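PDB 1BDG: hexokinase from Schistosoma mansoni, which catalyses the ATP-dependent phosphorylation of glucose and other hexoses to hexose 6-phosphates, the entry step of glycolysis. Local coordinates for residues Y26-R38 against Y376-R388. Numbering follows the deposited sequence.
Sequences YEEICDRMGESMR and YLAGAGIACILRR. Unlike the reference sequence in segment 26-38: Met33 (reference Thr). With SO4 (sulfate ion), chain E.
Four sulfur-bearing side chains, Cys30, Met33, Met37 and Cys384, run along this interface. Cys384 is a knob in the hole formed by Cys30, Met33, Gly34 and Met37: its SG is 3.7 Å from Gly34 CA and 3.9 Å from Met37 SD. In return Cys30 packs among Ala380, Ala383 and Cys384. Met33 runs straight out, CG anti to the backbone N (chi1 -179°) and the next torsion extended too, which carries SD to 3.8 Å from Gly381 CA. The helices cross at -48°, axes 8.7 Å apart at closest approach; the nearest CA atoms are those of Cys30 and Ala380, 5.4 Å apart.

At one end Tyr376 CB lies over a face of the Tyr26 ring, a CH-pi contact with CB 3.9 Å from the centroid, while Leu377 CD2 comes to that ring's edge. The two tyrosine rings are oblique, their planes at 67°.

Polar groups gather at the other end, beyond Met37 CE packed on Ile385 CD1. No direct hydrogen bond joins the helices, but a water donates to Gly34 O and accepts from Arg388 NE at 2.9 Å. Arg388 NH1 forms a salt bridge with Glu228; its weak bond to a sulfate, probably from the crystallisation liquor, is doubtful in detail.

In the large subdomain, helix 357-389 rests Ile385 on strands 212-218 and 222-229, and helix 409-420 flanks the crossing through Met416 against Tyr26 and Leu420 against Ala383.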
loop_
_atom_site.group_PDB
_atom_site.type_symbol
_atom_site.label_atom_id
_atom_site.label_comp_id
_atom_site.label_asym_id
_atom_site.label_seq_id
_atom_site.Cartn_x
_atom_site.Cartn_y
_atom_site.Cartn_z
ATOM N N TYR A 26 -5.107 -17.718 -9.570
ATOM C CA TYR A 26 -5.450 -16.914 -8.406
ATOM C C TYR A 26 -5.970 -17.757 -7.245
ATOM O O TYR A 26 -5.602 -17.517 -6.102
ATOM C CB TYR A 26 -6.424 -15.809 -8.800
ATOM C CG TYR A 26 -5.811 -14.858 -9.788
ATOM C CD1 TYR A 26 -4.591 -14.260 -9.518
ATOM C CD2 TYR A 26 -6.416 -14.595 -11.010
ATOM C CE1 TYR A 26 -3.976 -13.432 -10.438
ATOM C CE2 TYR A 26 -5.809 -13.758 -11.942
ATOM C CZ TYR A 26 -4.582 -13.187 -11.641
ATOM O OH TYR A 26 -3.928 -12.401 -12.543
ATOM N N GLU A 27 -6.800 -18.759 -7.533
ATOM C CA GLU A 27 -7.302 -19.640 -6.471
ATOM C C GLU A 27 -6.078 -20.134 -5.673
ATOM O O GLU A 27 -6.063 -20.098 -4.449
ATOM C CB GLU A 27 -8.086 -20.830 -7.062
ATOM C CG GLU A 27 -9.352 -20.427 -7.849
ATOM C CD GLU A 27 -10.104 -21.598 -8.529
ATOM O OE1 GLU A 27 -9.466 -22.595 -8.942
ATOM O OE2 GLU A 27 -11.340 -21.500 -8.697
ATOM N N GLU A 28 -5.016 -20.486 -6.387
ATOM C CA GLU A 28 -3.786 -20.966 -5.784
ATOM C C GLU A 28 -2.999 -19.905 -5.018
ATOM O O GLU A 28 -2.581 -20.156 -3.892
ATOM C CB GLU A 28 -2.884 -21.544 -6.847
ATOM C CG GLU A 28 -1.659 -22.194 -6.285
ATOM C CD GLU A 28 -1.709 -23.666 -6.509
ATOM O OE1 GLU A 28 -2.111 -24.042 -7.649
ATOM O OE2 GLU A 28 -1.384 -24.432 -5.552
ATOM N N ILE A 29 -2.725 -18.755 -5.636
ATOM C CA ILE A 29 -1.991 -17.697 -4.922
ATOM C C ILE A 29 -2.716 -17.530 -3.581
ATOM O O ILE A 29 -2.127 -17.711 -2.515
ATOM C CB ILE A 29 -1.981 -16.350 -5.697
ATOM C CG1 ILE A 29 -1.004 -16.418 -6.867
ATOM C CG2 ILE A 29 -1.634 -15.194 -4.780
ATOM C CD1 ILE A 29 -1.627 -16.872 -8.164
ATOM N N CYS A 30 -4.024 -17.304 -3.661
ATOM C CA CYS A 30 -4.870 -17.165 -2.484
ATOM C C CYS A 30 -4.689 -18.331 -1.520
ATOM O O CYS A 30 -4.479 -18.121 -0.329
ATOM C CB CYS A 30 -6.329 -17.068 -2.914
ATOM S SG CYS A 30 -7.510 -17.354 -1.622
ATOM N N ASP A 31 -4.706 -19.548 -2.051
ATOM C CA ASP A 31 -4.545 -20.772 -1.262
ATOM C C ASP A 31 -3.225 -20.811 -0.517
ATOM O O ASP A 31 -3.185 -21.161 0.655
ATOM C CB ASP A 31 -4.617 -21.985 -2.175
ATOM C CG ASP A 31 -5.474 -23.072 -1.615
ATOM O OD1 ASP A 31 -6.654 -22.779 -1.332
ATOM O OD2 ASP A 31 -4.980 -24.210 -1.470
ATOM N N ARG A 32 -2.141 -20.510 -1.227
ATOM C CA ARG A 32 -0.794 -20.460 -0.654
ATOM C C ARG A 32 -0.719 -19.304 0.358
ATOM O O ARG A 32 -0.166 -19.453 1.447
ATOM C CB ARG A 32 0.252 -20.244 -1.771
ATOM C CG ARG A 32 0.619 -21.496 -2.541
ATOM C CD ARG A 32 1.348 -21.200 -3.834
ATOM N NE ARG A 32 1.639 -22.430 -4.569
ATOM C CZ ARG A 32 2.838 -23.020 -4.622
ATOM N NH1 ARG A 32 3.886 -22.485 -3.998
ATOM N NH2 ARG A 32 2.974 -24.207 -5.221
ATOM N N MET A 33 -1.304 -18.163 -0.003
ATOM C CA MET A 33 -1.312 -16.994 0.861
ATOM C C MET A 33 -1.930 -17.367 2.213
ATOM O O MET A 33 -1.277 -17.236 3.250
ATOM C CB MET A 33 -2.084 -15.850 0.198
ATOM C CG MET A 33 -2.130 -14.565 1.018
ATOM S SD MET A 33 -2.963 -13.179 0.167
ATOM C CE MET A 33 -1.676 -12.771 -1.017
ATOM N N GLY A 34 -3.167 -17.862 2.189
ATOM C CA GLY A 34 -3.833 -18.270 3.411
ATOM C C GLY A 34 -2.974 -19.241 4.186
ATOM O O GLY A 34 -2.908 -19.180 5.407
ATOM N N GLU A 35 -2.287 -20.130 3.482
ATOM C CA GLU A 35 -1.408 -21.089 4.140
ATOM C C GLU A 35 -0.343 -20.323 4.951
ATOM O O GLU A 35 -0.033 -20.717 6.079
ATOM C CB GLU A 35 -0.754 -22.042 3.108
ATOM C CG GLU A 35 -1.718 -23.025 2.383
ATOM C CD GLU A 35 -1.159 -23.603 1.046
ATOM O OE1 GLU A 35 0.059 -23.891 0.940
ATOM O OE2 GLU A 35 -1.941 -23.765 0.079
ATOM N N SER A 36 0.183 -19.215 4.405
ATOM C CA SER A 36 1.221 -18.408 5.086
ATOM C C SER A 36 0.740 -17.604 6.271
ATOM O O SER A 36 1.441 -17.514 7.271
ATOM C CB SER A 36 1.910 -17.450 4.126
ATOM O OG SER A 36 2.414 -18.140 3.004
ATOM N N MET A 37 -0.428 -16.982 6.156
ATOM C CA MET A 37 -0.968 -16.187 7.249
ATOM C C MET A 37 -1.175 -17.025 8.514
ATOM O O MET A 37 -0.779 -16.595 9.609
ATOM C CB MET A 37 -2.276 -15.521 6.842
ATOM C CG MET A 37 -2.145 -14.467 5.781
ATOM S SD MET A 37 -3.727 -13.726 5.413
ATOM C CE MET A 37 -3.269 -12.390 4.363
ATOM N N ARG A 38 -1.768 -18.218 8.388
ATOM C CA ARG A 38 -1.956 -19.035 9.582
ATOM C C ARG A 38 -0.620 -19.496 10.169
ATOM O O ARG A 38 -0.509 -19.699 11.373
ATOM C CB ARG A 38 -2.937 -20.196 9.375
ATOM C CG ARG A 38 -2.536 -21.275 8.408
ATOM C CD ARG A 38 -2.873 -22.650 8.987
ATOM N NE ARG A 38 -1.676 -23.283 9.543
ATOM C CZ ARG A 38 -1.073 -24.346 9.004
ATOM N NH1 ARG A 38 -1.560 -24.903 7.893
ATOM N NH2 ARG A 38 -0.007 -24.885 9.602
ATOM N N TYR A 376 -6.396 -8.138 -10.045
ATOM C CA TYR A 376 -6.729 -9.512 -9.722
ATOM C C TYR A 376 -5.919 -10.042 -8.546
ATOM O O TYR A 376 -6.439 -10.781 -7.722
ATOM C CB TYR A 376 -6.521 -10.400 -10.940
ATOM C CG TYR A 376 -7.551 -10.214 -12.016
ATOM C CD1 TYR A 376 -8.753 -9.564 -11.751
ATOM C CD2 TYR A 376 -7.341 -10.703 -13.295
ATOM C CE1 TYR A 376 -9.716 -9.412 -12.726
ATOM C CE2 TYR A 376 -8.302 -10.550 -14.284
ATOM C CZ TYR A 376 -9.486 -9.903 -13.987
ATOM O OH TYR A 376 -10.434 -9.732 -14.954
ATOM N N LEU A 377 -4.647 -9.668 -8.454
ATOM C CA LEU A 377 -3.839 -10.141 -7.340
ATOM C C LEU A 377 -4.380 -9.630 -5.995
ATOM O O LEU A 377 -4.562 -10.420 -5.063
ATOM C CB LEU A 377 -2.358 -9.800 -7.538
ATOM C CG LEU A 377 -1.552 -10.680 -8.507
ATOM C CD1 LEU A 377 -0.132 -10.181 -8.652
ATOM C CD2 LEU A 377 -1.544 -12.108 -8.022
ATOM N N ALA A 378 -4.709 -8.340 -5.915
ATOM C CA ALA A 378 -5.248 -7.750 -4.680
ATOM C C ALA A 378 -6.584 -8.420 -4.385
ATOM O O ALA A 378 -6.908 -8.712 -3.218
ATOM C CB ALA A 378 -5.438 -6.259 -4.848
ATOM N N GLY A 379 -7.318 -8.700 -5.465
ATOM C CA GLY A 379 -8.609 -9.355 -5.381
ATOM C C GLY A 379 -8.495 -10.741 -4.779
ATOM O O GLY A 379 -9.334 -11.147 -3.978
ATOM N N ALA A 380 -7.451 -11.475 -5.139
ATOM C CA ALA A 380 -7.272 -12.805 -4.589
ATOM C C ALA A 380 -7.046 -12.609 -3.108
ATOM O O ALA A 380 -7.693 -13.246 -2.290
ATOM C CB ALA A 380 -6.086 -13.494 -5.222
ATOM N N GLY A 381 -6.179 -11.660 -2.771
ATOM C CA GLY A 381 -5.874 -11.369 -1.379
ATOM C C GLY A 381 -7.091 -11.092 -0.513
ATOM O O GLY A 381 -7.166 -11.601 0.606
ATOM N N ILE A 382 -8.045 -10.293 -0.993
ATOM C CA ILE A 382 -9.220 -10.029 -0.175
ATOM C C ILE A 382 -10.010 -11.313 -0.041
ATOM O O ILE A 382 -10.536 -11.595 1.027
ATOM C CB ILE A 382 -10.161 -8.949 -0.741
ATOM C CG1 ILE A 382 -9.430 -7.634 -0.943
ATOM C CG2 ILE A 382 -11.330 -8.705 0.242
ATOM C CD1 ILE A 382 -10.318 -6.602 -1.550
ATOM N N ALA A 383 -10.087 -12.105 -1.105
ATOM C CA ALA A 383 -10.818 -13.361 -1.038
ATOM C C ALA A 383 -10.181 -14.255 -0.004
ATOM O O ALA A 383 -10.826 -15.117 0.557
ATOM C CB ALA A 383 -10.815 -14.037 -2.357
ATOM N N CYS A 384 -8.894 -14.064 0.230
ATOM C CA CYS A 384 -8.189 -14.850 1.225
ATOM C C CYS A 384 -8.517 -14.364 2.625
ATOM O O CYS A 384 -8.608 -15.164 3.557
ATOM C CB CYS A 384 -6.690 -14.768 1.024
ATOM S SG CYS A 384 -5.842 -15.249 2.527
ATOM N N ILE A 385 -8.652 -13.049 2.775
ATOM C CA ILE A 385 -8.981 -12.431 4.059
ATOM C C ILE A 385 -10.392 -12.851 4.448
ATOM O O ILE A 385 -10.638 -13.292 5.568
ATOM C CB ILE A 385 -8.886 -10.893 3.968
ATOM C CG1 ILE A 385 -7.421 -10.450 3.959
ATOM C CG2 ILE A 385 -9.629 -10.245 5.095
ATOM C CD1 ILE A 385 -6.631 -10.901 5.162
ATOM N N LEU A 386 -11.311 -12.743 3.500
ATOM C CA LEU A 386 -12.704 -13.127 3.712
ATOM C C LEU A 386 -12.801 -14.605 4.105
ATOM O O LEU A 386 -13.741 -15.010 4.789
ATOM C CB LEU A 386 -13.532 -12.875 2.442
ATOM C CG LEU A 386 -13.618 -11.436 1.954
ATOM C CD1 LEU A 386 -14.685 -11.349 0.900
ATOM C CD2 LEU A 386 -13.944 -10.510 3.094
ATOM N N ARG A 387 -11.855 -15.405 3.628
ATOM C CA ARG A 387 -11.823 -16.825 3.950
ATOM C C ARG A 387 -11.277 -17.065 5.350
ATOM O O ARG A 387 -11.451 -18.135 5.914
ATOM C CB ARG A 387 -10.985 -17.591 2.935
ATOM C CG ARG A 387 -11.646 -17.695 1.589
ATOM C CD ARG A 387 -11.180 -18.914 0.826
ATOM N NE ARG A 387 -11.506 -18.797 -0.593
ATOM C CZ ARG A 387 -10.651 -19.049 -1.582
ATOM N NH1 ARG A 387 -9.406 -19.445 -1.323
ATOM N NH2 ARG A 387 -11.051 -18.917 -2.838
ATOM N N ARG A 388 -10.613 -16.054 5.893
ATOM C CA ARG A 388 -10.041 -16.113 7.224
ATOM C C ARG A 388 -11.032 -15.486 8.189
ATOM O O ARG A 388 -11.555 -16.166 9.065
ATOM C CB ARG A 388 -8.699 -15.382 7.242
ATOM C CG ARG A 388 -8.089 -15.211 8.599
ATOM C CD ARG A 388 -6.571 -15.186 8.498
ATOM N NE ARG A 388 -5.986 -16.532 8.543
ATOM C CZ ARG A 388 -5.994 -17.345 9.605
ATOM N NH1 ARG A 388 -6.555 -16.987 10.746
ATOM N NH2 ARG A 388 -5.420 -18.525 9.524
HETATM S S SO4 E . -6.267 -20.668 11.199
HETATM O O1 SO4 E . -6.102 -21.062 9.823
HETATM O O2 SO4 E . -7.081 -19.489 11.258
HETATM O O3 SO4 E . -6.910 -21.738 11.920
HETATM O O4 SO4 E . -4.985 -20.382 11.787
HETATM O O HOH W 1 -4.985 -18.131 6.328
#